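Local coordinates for protein RNA-dependent RNA Polymerase (Bombyx mori cytoplasmic polyhedrosis virus, PDB 6TZ0) that synthesises RNA from an RNA template inside the virus particle, copying double-stranded genome segments into plus strands and plus strands into complementary minus strands, at residues A[130-135]-A[346-351]; A[204-209]-A[240-245]; A[519-524]-A[529-534]; A[561-566]-A[648-653]. One frame throughout, in Å; residues are numbered along the deposited sequence.

Contact 1: A[130-135]-A[346-351]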
loop_
_atom_site.group_PDB
_atom_site.type_symbol
_atom_site.label_atom_id
_atom_site.label_comp_id
_atom_site.label_asym_id
_atom_site.label_seq_id
_atom_site.Cartn_x
_atom_site.Cartn_y
_atom_site.Cartn_z
ATOM N N ASP A 130 16.771 12.652 21.417
ATOM C CA ASP A 130 16.539 11.788 22.571
ATOM C C ASP A 130 15.576 10.661 22.223
ATOM O O ASP A 130 15.803 9.504 22.596
ATOM C CB ASP A 130 15.989 12.618 23.734
ATOM C CG ASP A 130 15.986 11.866 25.065
ATOM O OD1 ASP A 130 16.477 10.729 25.139
ATOM O OD2 ASP A 130 15.465 12.415 26.056
ATOM N N LYS A 131 14.494 10.987 21.510
ATOM C CA LYS A 131 13.551 9.968 21.056
ATOM C C LYS A 131 14.204 8.987 20.087
ATOM O O LYS A 131 13.877 7.796 20.092
ATOM C CB LYS A 131 12.346 10.647 20.405
ATOM C CG LYS A 131 11.233 9.706 20.002
ATOM C CD LYS A 131 10.049 10.450 19.413
ATOM C CE LYS A 131 8.957 9.475 18.999
ATOM N NZ LYS A 131 7.755 10.153 18.441
ATOM N N LEU A 132 15.146 9.467 19.279
ATOM C CA LEU A 132 15.869 8.607 18.353
ATOM C C LEU A 132 16.737 7.611 19.109
ATOM O O LEU A 132 16.751 6.417 18.794
ATOM C CB LEU A 132 16.729 9.470 17.427
ATOM C CG LEU A 132 17.184 8.997 16.043
ATOM C CD1 LEU A 132 17.600 10.187 15.220
ATOM C CD2 LEU A 132 18.300 8.034 16.078
ATOM N N MET A 133 17.478 8.091 20.105
ATOM C CA MET A 133 18.419 7.227 20.810
ATOM C C MET A 133 17.727 6.316 21.823
ATOM O O MET A 133 18.214 5.214 22.094
ATOM C CB MET A 133 19.503 8.096 21.459
ATOM C CG MET A 133 20.571 7.350 22.245
ATOM S SD MET A 133 21.991 8.354 22.686
ATOM C CE MET A 133 21.292 9.530 23.820
ATOM N N HIS A 134 16.564 6.706 22.334
ATOM C CA HIS A 134 15.936 5.977 23.427
ATOM C C HIS A 134 14.686 5.194 23.056
ATOM O O HIS A 134 14.375 4.219 23.739
ATOM C CB HIS A 134 15.593 6.946 24.562
ATOM C CG HIS A 134 16.785 7.407 25.335
ATOM N ND1 HIS A 134 17.629 8.400 24.888
ATOM C CD2 HIS A 134 17.254 7.032 26.546
ATOM C CE1 HIS A 134 18.583 8.595 25.779
ATOM N NE2 HIS A 134 18.375 7.782 26.797
ATOM N N VAL A 135 13.950 5.584 22.017
ATOM C CA VAL A 135 12.670 4.965 21.695
ATOM C C VAL A 135 12.752 4.113 20.433
ATOM O O VAL A 135 12.264 2.981 20.416
ATOM C CB VAL A 135 11.557 6.031 21.574
ATOM C CG1 VAL A 135 10.235 5.409 21.180
ATOM C CG2 VAL A 135 11.410 6.791 22.872
ATOM N N ALA A 346 15.373 1.748 11.288
ATOM C CA ALA A 346 14.419 2.793 11.632
ATOM C C ALA A 346 15.089 3.933 12.373
ATOM O O ALA A 346 15.832 3.699 13.327
ATOM C CB ALA A 346 13.296 2.256 12.509
ATOM N N THR A 347 14.781 5.153 11.948
ATOM C CA THR A 347 15.092 6.376 12.684
ATOM C C THR A 347 13.943 7.356 12.505
ATOM O O THR A 347 12.819 6.974 12.163
ATOM C CB THR A 347 16.418 7.013 12.248
ATOM O OG1 THR A 347 16.502 7.046 10.819
ATOM C CG2 THR A 347 17.603 6.323 12.889
ATOM N N LEU A 348 14.221 8.627 12.796
ATOM C CA LEU A 348 13.277 9.707 12.548
ATOM C C LEU A 348 12.988 9.820 11.061
ATOM O O LEU A 348 13.905 9.811 10.238
ATOM C CB LEU A 348 13.841 11.036 13.053
ATOM C CG LEU A 348 14.113 11.268 14.537
ATOM C CD1 LEU A 348 14.793 12.612 14.711
ATOM C CD2 LEU A 348 12.851 11.197 15.364
ATOM N N THR A 349 11.707 9.948 10.718
ATOM C CA THR A 349 11.313 10.026 9.319
ATOM C C THR A 349 11.682 11.349 8.665
ATOM O O THR A 349 11.699 11.425 7.431
ATOM C CB THR A 349 9.817 9.779 9.195
ATOM O OG1 THR A 349 9.407 9.980 7.838
ATOM C CG2 THR A 349 9.080 10.692 10.092
ATOM N N GLU A 350 12.002 12.381 9.450
ATOM C CA GLU A 350 12.547 13.602 8.869
ATOM C C GLU A 350 13.934 13.367 8.285
ATOM O O GLU A 350 14.360 14.099 7.388
ATOM C CB GLU A 350 12.618 14.711 9.915
ATOM C CG GLU A 350 11.299 15.156 10.520
ATOM C CD GLU A 350 10.937 14.383 11.776
ATOM O OE1 GLU A 350 11.708 13.489 12.170
ATOM O OE2 GLU A 350 9.896 14.688 12.389
ATOM N N LEU A 351 14.653 12.363 8.786
ATOM C CA LEU A 351 15.988 12.073 8.283
ATOM C C LEU A 351 15.958 11.213 7.029
ATOM O O LEU A 351 16.822 11.367 6.162
ATOM C CB LEU A 351 16.819 11.389 9.366
ATOM C CG LEU A 351 17.215 12.233 10.575
ATOM C CD1 LEU A 351 17.890 11.376 11.620
ATOM C CD2 LEU A 351 18.126 13.364 10.146
#
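With CG set opposite its own backbone N (chi1 -156°), Leu-132 sends both methyls out from helix 121-134 toward Thr-347 and Leu-348; Leu-348 in turn keeps CG on the far side of CB from its carbonyl carbon (chi1 -64°), which brings the end of its side chain close to Leu-132. The two branches of Leu-132 divide the work. CD1 comes within 3.7 Å of Leu-348 CG and continues to Leu-351 CD1 at 3.8 Å. CD2 lies against Thr-347, at 3.7 Å from its CG2. A threonine suits this border because it has two different ends: the methyl faces Leu-132, while OG1 is hydrogen-bonded to the backbone O of Asp-102.

Leu-348 is the N-cap residue of helix 349-356, and the backbone bond from Leu-351 N to Leu-348 O (3.0 Å) ties two of the touched residues into that first turn. The contact seats the last turn of a helix from the N-terminal region on the start of a helix of the central polymerase region. With apolar groups meeting across a buried junction, the contact probably rests on dispersion and the exclusion of water, while the polar end of Thr-347 is satisfied elsewhere.

Contact 2: A[204-209]-A[240-245]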
loop_
_atom_site.group_PDB
_atom_site.type_symbol
_atom_site.label_atom_id
_atom_site.label_comp_id
_atom_site.label_asym_id
_atom_site.label_seq_id
_atom_site.Cartn_x
_atom_site.Cartn_y
_atom_site.Cartn_z
ATOM N N PRO A 204 22.720 -0.620 22.284
ATOM C CA PRO A 204 21.575 -1.543 22.451
ATOM C C PRO A 204 21.109 -2.276 21.198
ATOM O O PRO A 204 20.238 -3.145 21.309
ATOM C CB PRO A 204 20.474 -0.632 23.002
ATOM C CG PRO A 204 21.182 0.396 23.706
ATOM C CD PRO A 204 22.396 0.681 22.905
ATOM N N THR A 205 21.630 -1.959 20.011
ATOM C CA THR A 205 21.265 -2.744 18.835
ATOM C C THR A 205 22.142 -3.983 18.706
ATOM O O THR A 205 21.802 -4.930 17.986
ATOM C CB THR A 205 21.365 -1.894 17.572
ATOM O OG1 THR A 205 22.709 -1.429 17.419
ATOM C CG2 THR A 205 20.432 -0.708 17.658
ATOM N N PHE A 206 23.272 -4.005 19.406
ATOM C CA PHE A 206 24.177 -5.134 19.266
ATOM C C PHE A 206 23.737 -6.346 20.052
ATOM O O PHE A 206 24.240 -7.439 19.792
ATOM C CB PHE A 206 25.583 -4.730 19.649
ATOM C CG PHE A 206 26.225 -3.916 18.616
ATOM C CD1 PHE A 206 26.753 -4.524 17.493
ATOM C CD2 PHE A 206 26.247 -2.547 18.716
ATOM C CE1 PHE A 206 27.318 -3.780 16.508
ATOM C CE2 PHE A 206 26.815 -1.798 17.734
ATOM C CZ PHE A 206 27.347 -2.421 16.631
ATOM N N VAL A 207 22.789 -6.191 20.972
ATOM C CA VAL A 207 22.131 -7.356 21.548
ATOM C C VAL A 207 21.381 -8.111 20.461
ATOM O O VAL A 207 21.494 -9.338 20.341
ATOM C CB VAL A 207 21.201 -6.920 22.692
ATOM C CG1 VAL A 207 20.496 -8.117 23.302
ATOM C CG2 VAL A 207 21.985 -6.168 23.734
ATOM N N TYR A 208 20.666 -7.377 19.606
ATOM C CA TYR A 208 19.945 -7.992 18.502
ATOM C C TYR A 208 20.900 -8.504 17.434
ATOM O O TYR A 208 20.625 -9.526 16.795
ATOM C CB TYR A 208 18.967 -6.992 17.896
ATOM C CG TYR A 208 17.975 -6.408 18.872
ATOM C CD1 TYR A 208 17.011 -7.207 19.466
ATOM C CD2 TYR A 208 17.950 -5.046 19.134
ATOM C CE1 TYR A 208 16.095 -6.680 20.345
ATOM C CE2 TYR A 208 17.025 -4.507 20.005
ATOM C CZ TYR A 208 16.099 -5.330 20.605
ATOM O OH TYR A 208 15.169 -4.814 21.472
ATOM N N THR A 209 22.022 -7.810 17.238
ATOM C CA THR A 209 23.046 -8.276 16.305
ATOM C C THR A 209 23.660 -9.598 16.763
ATOM O O THR A 209 23.841 -10.518 15.955
ATOM C CB THR A 209 24.127 -7.208 16.153
ATOM O OG1 THR A 209 23.520 -5.976 15.750
ATOM C CG2 THR A 209 25.145 -7.614 15.112
ATOM N N ASP A 240 31.684 4.517 12.729
ATOM C CA ASP A 240 31.185 5.880 12.550
ATOM C C ASP A 240 29.666 5.947 12.611
ATOM O O ASP A 240 29.112 6.656 13.454
ATOM C CB ASP A 240 31.691 6.443 11.215
ATOM C CG ASP A 240 31.439 7.936 11.055
ATOM O OD1 ASP A 240 30.946 8.600 11.987
ATOM O OD2 ASP A 240 31.733 8.455 9.962
ATOM N N SER A 241 28.976 5.235 11.731
ATOM C CA SER A 241 27.521 5.214 11.715
ATOM C C SER A 241 27.118 3.863 11.161
ATOM O O SER A 241 27.459 3.539 10.023
ATOM C CB SER A 241 26.950 6.344 10.870
ATOM O OG SER A 241 25.536 6.293 10.854
ATOM N N TYR A 242 26.400 3.086 11.968
ATOM C CA TYR A 242 26.250 1.663 11.696
ATOM C C TYR A 242 25.312 1.405 10.524
ATOM O O TYR A 242 25.659 0.661 9.596
ATOM C CB TYR A 242 25.780 0.977 12.976
ATOM C CG TYR A 242 25.543 -0.503 12.900
ATOM C CD1 TYR A 242 26.561 -1.368 12.540
ATOM C CD2 TYR A 242 24.337 -1.043 13.309
ATOM C CE1 TYR A 242 26.356 -2.727 12.502
ATOM C CE2 TYR A 242 24.123 -2.400 13.286
ATOM C CZ TYR A 242 25.138 -3.236 12.885
ATOM O OH TYR A 242 24.932 -4.591 12.858
ATOM N N ILE A 243 24.149 2.058 10.517
ATOM C CA ILE A 243 23.148 1.800 9.490
ATOM C C ILE A 243 23.583 2.382 8.149
ATOM O O ILE A 243 23.370 1.768 7.096
ATOM C CB ILE A 243 21.789 2.355 9.943
ATOM C CG1 ILE A 243 21.412 1.793 11.314
ATOM C CG2 ILE A 243 20.721 2.002 8.962
ATOM C CD1 ILE A 243 21.271 0.301 11.353
ATOM N N ASP A 244 24.227 3.551 8.167
ATOM C CA ASP A 244 24.690 4.180 6.933
ATOM C C ASP A 244 25.779 3.359 6.261
ATOM O O ASP A 244 25.762 3.174 5.037
ATOM C CB ASP A 244 25.204 5.586 7.221
ATOM C CG ASP A 244 24.098 6.547 7.562
ATOM O OD1 ASP A 244 22.982 6.376 7.041
ATOM O OD2 ASP A 244 24.343 7.473 8.355
ATOM N N GLU A 245 26.717 2.835 7.048
ATOM C CA GLU A 245 27.774 2.021 6.469
ATOM C C GLU A 245 27.259 0.658 6.035
ATOM O O GLU A 245 27.762 0.099 5.061
ATOM C CB GLU A 245 28.934 1.878 7.445
ATOM C CG GLU A 245 29.725 3.153 7.609
ATOM C CD GLU A 245 30.458 3.538 6.341
ATOM O OE1 GLU A 245 30.910 2.629 5.614
ATOM O OE2 GLU A 245 30.572 4.749 6.063
#
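Tyr-242 projects from the first turn of helix 242-248 toward Thr-205, Phe-206 and Thr-209 of the segment that runs into helix 206-218, a helix-to-helix contact in the helical N-terminal region of the polymerase. Its CG stands anti to the backbone N (chi1 179°), an extended setting that carries the ring across a gap in which the backbones stay far apart, the nearest CA atoms, of Thr-205 and Tyr-242, being 9.8 Å apart. Phe-206 covers one face of the tyrosine: its CZ sits 4.2 Å above the plane of the Tyr-242 ring, over the centre. The two ring planes are inclined at 44°.

At the far end of the ring, Thr-209 meets the phenol from the opposite direction. With OG1 anti to its carbonyl carbon (chi1 -56°) and CG2 anti to its backbone N, both branches come near the phenol oxygen: OG1 is 3.5 Å and CG2 3.8 Å from Tyr-242 OH. Both hydroxyls find a partner in Asp-341, OG1 with OD1 and the tyrosine OH with OD2; a tyrosine therefore suits this place, giving a large apolar surface and a buried polar tip that one carboxylate satisfies. Phe-234, from helix 224-237, packs on both Thr-209 and Tyr-242. Ser-241 occupies the N-cap position, yet its OG is bonded to Asp-244 OD2, 3.0 Å away and reached from above the carboxylate plane.

Contact 3: A[519-524]-A[529-534]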
loop_
_atom_site.group_PDB
_atom_site.type_symbol
_atom_site.label_atom_id
_atom_site.label_comp_id
_atom_site.label_asym_id
_atom_site.label_seq_id
_atom_site.Cartn_x
_atom_site.Cartn_y
_atom_site.Cartn_z
ATOM N N GLN A 519 1.231 -11.748 -10.565
ATOM C CA GLN A 519 0.222 -11.769 -9.506
ATOM C C GLN A 519 -0.381 -13.145 -9.271
ATOM O O GLN A 519 -0.861 -13.414 -8.166
ATOM C CB GLN A 519 -0.926 -10.805 -9.809
ATOM C CG GLN A 519 -0.611 -9.349 -9.625
ATOM C CD GLN A 519 -1.826 -8.475 -9.803
ATOM O OE1 GLN A 519 -2.902 -8.953 -10.157
ATOM N NE2 GLN A 519 -1.668 -7.184 -9.534
ATOM N N GLY A 520 -0.387 -14.013 -10.276
ATOM C CA GLY A 520 -1.075 -15.277 -10.135
ATOM C C GLY A 520 -0.374 -16.314 -9.298
ATOM O O GLY A 520 -0.979 -17.339 -8.971
ATOM N N LYS A 521 0.889 -16.084 -8.930
ATOM C CA LYS A 521 1.707 -17.091 -8.252
ATOM C C LYS A 521 2.331 -16.487 -6.994
ATOM O O LYS A 521 3.471 -16.016 -7.016
ATOM C CB LYS A 521 2.770 -17.644 -9.208
ATOM C CG LYS A 521 2.192 -18.454 -10.358
ATOM C CD LYS A 521 3.263 -18.970 -11.299
ATOM C CE LYS A 521 2.633 -19.718 -12.467
ATOM N NZ LYS A 521 3.640 -20.188 -13.457
ATOM N N GLN A 522 1.567 -16.504 -5.896
ATOM C CA GLN A 522 2.099 -16.376 -4.533
ATOM C C GLN A 522 1.341 -17.408 -3.701
ATOM O O GLN A 522 0.306 -17.105 -3.105
ATOM C CB GLN A 522 1.953 -14.971 -3.958
ATOM C CG GLN A 522 2.869 -13.914 -4.572
ATOM C CD GLN A 522 2.274 -13.262 -5.802
ATOM O OE1 GLN A 522 1.064 -13.312 -6.016
ATOM N NE2 GLN A 522 3.121 -12.648 -6.621
ATOM N N ALA A 523 1.869 -18.630 -3.666
ATOM C CA ALA A 523 1.254 -19.722 -2.931
ATOM C C ALA A 523 2.094 -20.200 -1.761
ATOM O O ALA A 523 1.630 -21.053 -1.000
ATOM C CB ALA A 523 0.975 -20.908 -3.863
ATOM N N GLY A 524 3.311 -19.687 -1.604
ATOM C CA GLY A 524 4.153 -20.057 -0.490
ATOM C C GLY A 524 4.910 -21.351 -0.653
ATOM O O GLY A 524 5.606 -21.761 0.279
ATOM N N ILE A 529 8.313 -20.504 -8.089
ATOM C CA ILE A 529 9.606 -20.426 -8.750
ATOM C C ILE A 529 9.707 -21.427 -9.897
ATOM O O ILE A 529 10.804 -21.713 -10.363
ATOM C CB ILE A 529 10.747 -20.620 -7.743
ATOM C CG1 ILE A 529 10.600 -21.962 -7.030
ATOM C CG2 ILE A 529 10.745 -19.517 -6.733
ATOM C CD1 ILE A 529 11.738 -22.294 -6.111
ATOM N N GLY A 530 8.574 -21.957 -10.359
ATOM C CA GLY A 530 8.604 -23.027 -11.342
ATOM C C GLY A 530 9.057 -22.589 -12.718
ATOM O O GLY A 530 9.728 -23.348 -13.422
ATOM N N GLU A 531 8.716 -21.364 -13.116
ATOM C CA GLU A 531 9.155 -20.878 -14.418
ATOM C C GLU A 531 10.643 -20.569 -14.419
ATOM O O GLU A 531 11.320 -20.782 -15.427
ATOM C CB GLU A 531 8.349 -19.649 -14.831
ATOM C CG GLU A 531 6.865 -19.926 -14.999
ATOM C CD GLU A 531 6.554 -20.936 -16.097
ATOM O OE1 GLU A 531 7.287 -20.991 -17.108
ATOM O OE2 GLU A 531 5.562 -21.681 -15.945
ATOM N N MET A 532 11.176 -20.084 -13.298
ATOM C CA MET A 532 12.615 -19.863 -13.211
ATOM C C MET A 532 13.371 -21.182 -13.159
ATOM O O MET A 532 14.441 -21.319 -13.761
ATOM C CB MET A 532 12.946 -19.019 -11.988
ATOM C CG MET A 532 12.456 -17.606 -12.076
ATOM S SD MET A 532 12.940 -16.600 -10.662
ATOM C CE MET A 532 11.792 -17.189 -9.437
ATOM N N LEU A 533 12.825 -22.156 -12.432
ATOM C CA LEU A 533 13.382 -23.504 -12.406
ATOM C C LEU A 533 13.365 -24.159 -13.780
ATOM O O LEU A 533 14.291 -24.901 -14.117
ATOM C CB LEU A 533 12.608 -24.334 -11.386
ATOM C CG LEU A 533 13.127 -24.515 -9.959
ATOM C CD1 LEU A 533 13.527 -23.247 -9.287
ATOM C CD2 LEU A 533 11.963 -25.085 -9.190
ATOM N N TYR A 534 12.352 -23.871 -14.598
ATOM C CA TYR A 534 12.350 -24.381 -15.965
ATOM C C TYR A 534 13.355 -23.642 -16.840
ATOM O O TYR A 534 14.188 -24.267 -17.502
ATOM C CB TYR A 534 10.952 -24.292 -16.570
ATOM C CG TYR A 534 10.922 -24.745 -18.006
ATOM C CD1 TYR A 534 11.084 -26.082 -18.328
ATOM C CD2 TYR A 534 10.740 -23.839 -19.040
ATOM C CE1 TYR A 534 11.070 -26.505 -19.625
ATOM C CE2 TYR A 534 10.727 -24.256 -20.350
ATOM C CZ TYR A 534 10.891 -25.591 -20.633
ATOM O OH TYR A 534 10.870 -26.025 -21.934
#
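A surface salt bridge joins Lys-521, in the long loop that follows helix 501-508, to Glu-531, in the first turn of helix 530-535. It is a loose one: Lys-521 NZ lies 3.5 Å from Glu-531 OE2, and this ion pair carries the whole contact between the two segments. The lysine runs fully extended beyond CG and spans most of the distance. The glutamate bends at chi2 (-62°), and the two side chains cross at about a right angle. As a result the ammonium group also rests beside the aliphatic part of the acid, with NZ 3.6 Å from Glu-531 CG.

In the polymerase fold this short helix leads into strand 541-548, consistent with motif A, whose Asp-547 is a magnesium-binding residue (no metal is bound to this chain here). An acidic residue suits its opening turn, where the partial positive charge of a helix N-terminus would probably add to the pull of the lysine. Long, flexible side chains suit a partly exposed surface position. Nearby, Asp-528 binds the loop backbone more directly, its OD1 taking the amide of Ala-523 and its OD2 that of Gly-524. The buried residues Met-532 and Leu-533 pack on Val-727 of strand 725-727.

Contact 4: A[561-566]-A[648-653]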
loop_
_atom_site.group_PDB
_atom_site.type_symbol
_atom_site.label_atom_id
_atom_site.label_comp_id
_atom_site.label_asym_id
_atom_site.label_seq_id
_atom_site.Cartn_x
_atom_site.Cartn_y
_atom_site.Cartn_z
ATOM N N ASP A 561 1.549 10.485 -17.661
ATOM C CA ASP A 561 0.713 10.702 -18.838
ATOM C C ASP A 561 0.738 9.528 -19.827
ATOM O O ASP A 561 -0.227 9.362 -20.577
ATOM C CB ASP A 561 1.144 11.992 -19.527
ATOM C CG ASP A 561 0.020 12.647 -20.294
ATOM O OD1 ASP A 561 -1.104 12.110 -20.299
ATOM O OD2 ASP A 561 0.253 13.723 -20.876
ATOM N N ILE A 562 1.778 8.681 -19.803
ATOM C CA ILE A 562 1.837 7.512 -20.690
ATOM C C ILE A 562 0.736 6.516 -20.339
ATOM O O ILE A 562 0.019 6.017 -21.214
ATOM C CB ILE A 562 3.226 6.848 -20.626
ATOM C CG1 ILE A 562 4.315 7.791 -21.126
ATOM C CG2 ILE A 562 3.264 5.566 -21.442
ATOM C CD1 ILE A 562 5.707 7.270 -20.936
ATOM N N TYR A 563 0.586 6.216 -19.049
ATOM C CA TYR A 563 -0.517 5.386 -18.582
ATOM C C TYR A 563 -1.851 6.104 -18.725
ATOM O O TYR A 563 -2.882 5.453 -18.941
ATOM C CB TYR A 563 -0.252 4.997 -17.128
ATOM C CG TYR A 563 -1.228 4.045 -16.473
ATOM C CD1 TYR A 563 -1.185 2.686 -16.741
ATOM C CD2 TYR A 563 -2.161 4.500 -15.553
ATOM C CE1 TYR A 563 -2.059 1.813 -16.131
ATOM C CE2 TYR A 563 -3.039 3.630 -14.942
ATOM C CZ TYR A 563 -2.983 2.290 -15.239
ATOM O OH TYR A 563 -3.854 1.424 -14.633
ATOM N N ASN A 564 -1.848 7.440 -18.614
ATOM C CA ASN A 564 -3.087 8.195 -18.775
ATOM C C ASN A 564 -3.649 8.096 -20.188
ATOM O O ASN A 564 -4.868 8.112 -20.355
ATOM C CB ASN A 564 -2.887 9.664 -18.415
ATOM C CG ASN A 564 -2.730 9.887 -16.939
ATOM O OD1 ASN A 564 -3.348 9.201 -16.131
ATOM N ND2 ASN A 564 -1.934 10.875 -16.573
ATOM N N THR A 565 -2.786 7.997 -21.205
ATOM C CA THR A 565 -3.271 7.805 -22.575
ATOM C C THR A 565 -4.005 6.480 -22.734
ATOM O O THR A 565 -5.051 6.417 -23.389
ATOM C CB THR A 565 -2.123 7.857 -23.578
ATOM O OG1 THR A 565 -1.171 6.840 -23.261
ATOM C CG2 THR A 565 -1.452 9.185 -23.554
ATOM N N PHE A 566 -3.458 5.413 -22.151
ATOM C CA PHE A 566 -4.097 4.100 -22.180
ATOM C C PHE A 566 -5.432 4.114 -21.444
ATOM O O PHE A 566 -6.435 3.567 -21.936
ATOM C CB PHE A 566 -3.124 3.084 -21.581
ATOM C CG PHE A 566 -3.692 1.719 -21.378
ATOM C CD1 PHE A 566 -3.966 0.894 -22.448
ATOM C CD2 PHE A 566 -3.901 1.239 -20.094
ATOM C CE1 PHE A 566 -4.481 -0.373 -22.241
ATOM C CE2 PHE A 566 -4.411 -0.019 -19.882
ATOM C CZ PHE A 566 -4.699 -0.827 -20.953
ATOM N N HIS A 648 2.849 0.637 -12.550
ATOM C CA HIS A 648 4.207 0.237 -12.892
ATOM C C HIS A 648 4.220 -1.056 -13.690
ATOM O O HIS A 648 5.016 -1.188 -14.626
ATOM C CB HIS A 648 5.052 0.095 -11.629
ATOM C CG HIS A 648 5.115 1.341 -10.804
ATOM N ND1 HIS A 648 5.702 2.503 -11.251
ATOM C CD2 HIS A 648 4.710 1.593 -9.541
ATOM C CE1 HIS A 648 5.629 3.428 -10.313
ATOM N NE2 HIS A 648 5.029 2.901 -9.264
ATOM N N THR A 649 3.297 -1.979 -13.391
ATOM C CA THR A 649 3.225 -3.232 -14.136
ATOM C C THR A 649 2.829 -2.998 -15.592
ATOM O O THR A 649 3.487 -3.508 -16.512
ATOM C CB THR A 649 2.231 -4.170 -13.464
ATOM O OG1 THR A 649 2.625 -4.386 -12.108
ATOM C CG2 THR A 649 2.206 -5.492 -14.183
ATOM N N VAL A 650 1.769 -2.208 -15.812
ATOM C CA VAL A 650 1.297 -1.906 -17.159
ATOM C C VAL A 650 2.346 -1.137 -17.946
ATOM O O VAL A 650 2.633 -1.470 -19.102
ATOM C CB VAL A 650 -0.042 -1.147 -17.088
ATOM C CG1 VAL A 650 -0.387 -0.522 -18.413
ATOM C CG2 VAL A 650 -1.157 -2.096 -16.711
ATOM N N LEU A 651 2.978 -0.142 -17.316
ATOM C CA LEU A 651 3.959 0.684 -18.011
ATOM C C LEU A 651 5.200 -0.110 -18.398
ATOM O O LEU A 651 5.715 0.043 -19.514
ATOM C CB LEU A 651 4.321 1.884 -17.134
ATOM C CG LEU A 651 5.223 3.002 -17.659
ATOM C CD1 LEU A 651 4.738 4.298 -17.097
ATOM C CD2 LEU A 651 6.651 2.815 -17.220
ATOM N N LEU A 652 5.686 -0.980 -17.509
ATOM C CA LEU A 652 6.894 -1.727 -17.829
ATOM C C LEU A 652 6.629 -2.809 -18.866
ATOM O O LEU A 652 7.458 -3.018 -19.768
ATOM C CB LEU A 652 7.489 -2.319 -16.557
ATOM C CG LEU A 652 8.133 -1.295 -15.627
ATOM C CD1 LEU A 652 8.463 -1.936 -14.298
ATOM C CD2 LEU A 652 9.365 -0.711 -16.277
ATOM N N GLN A 653 5.473 -3.485 -18.784
ATOM C CA GLN A 653 5.177 -4.488 -19.801
ATOM C C GLN A 653 4.905 -3.836 -21.147
ATOM O O GLN A 653 5.267 -4.401 -22.186
ATOM C CB GLN A 653 4.015 -5.382 -19.362
ATOM C CG GLN A 653 2.624 -4.817 -19.484
ATOM C CD GLN A 653 1.597 -5.712 -18.854
ATOM O OE1 GLN A 653 1.927 -6.691 -18.202
ATOM N NE2 GLN A 653 0.334 -5.404 -19.083
#
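Val-650 sets a methyl beside Tyr-563 and, more loosely, Phe-566 where helix 557-573 packs on helix 644-665, both of the catalytic polymerase domain; the second, which follows shortly after a Ser-Gly pair, is consistent with the motif B helix of RNA polymerases. The valine CG1 sits in the plane of the tyrosine ring, at its edge, 3.7 Å from Tyr-563 CE1. CB of Val-650 is just as near to CE1, while CG2 stands further away, so the branched end lies along one side of the ring. The same CG1 reaches Phe-566 CD2 at 4.3 Å, obliquely to that ring. Both CG of Tyr-563 (chi1 -176°) and CG1 of Val-650 (chi1 166°) are anti to their backbone nitrogens, and the two side chains cross at about a right angle. A compact beta-branched residue suits a place where the helices come close, with the CA atoms of Tyr-563 and Leu-651 6.5 Å apart.

Beyond this first shell, Tyr-563 OH is hydrogen-bonded to the backbone O of Pro-503, which holds the far end of the ring, and His-647 meets that ring edge-to-face. Leu-397 of helix 389-397 packs on both Phe-566 and Val-650. Asp-561 lies against Leu-541 of the Viral structural protein 4 chain. His-648, whose CB is directed away from helix 557-573, makes a weak hydrogen bond from NE2 to OD1 of the UTP-binding Asp-552.

The four contacts form two pairs. Contacts 1 and 2 are neighbours, with centres 14 Å apart and nearest atoms about 6 Å apart; in sequence, contact 2 falls between the two segments of contact 1. Asp-341, the carboxylate partner in contact 2, comes shortly before 346-351 of contact 1. Contacts 3 and 4 both belong to the catalytic region and also approach to about 6 Å between nearest atoms, although their centres are 24 Å apart. Two contacts come near UTP-binding residues: the Thr-347 side chain is about 9 Å from that of Arg-485 and the Tyr-563 side chain about 12 Å from that of Asp-552, which His-648 of contact 4 reaches through a weak hydrogen bond.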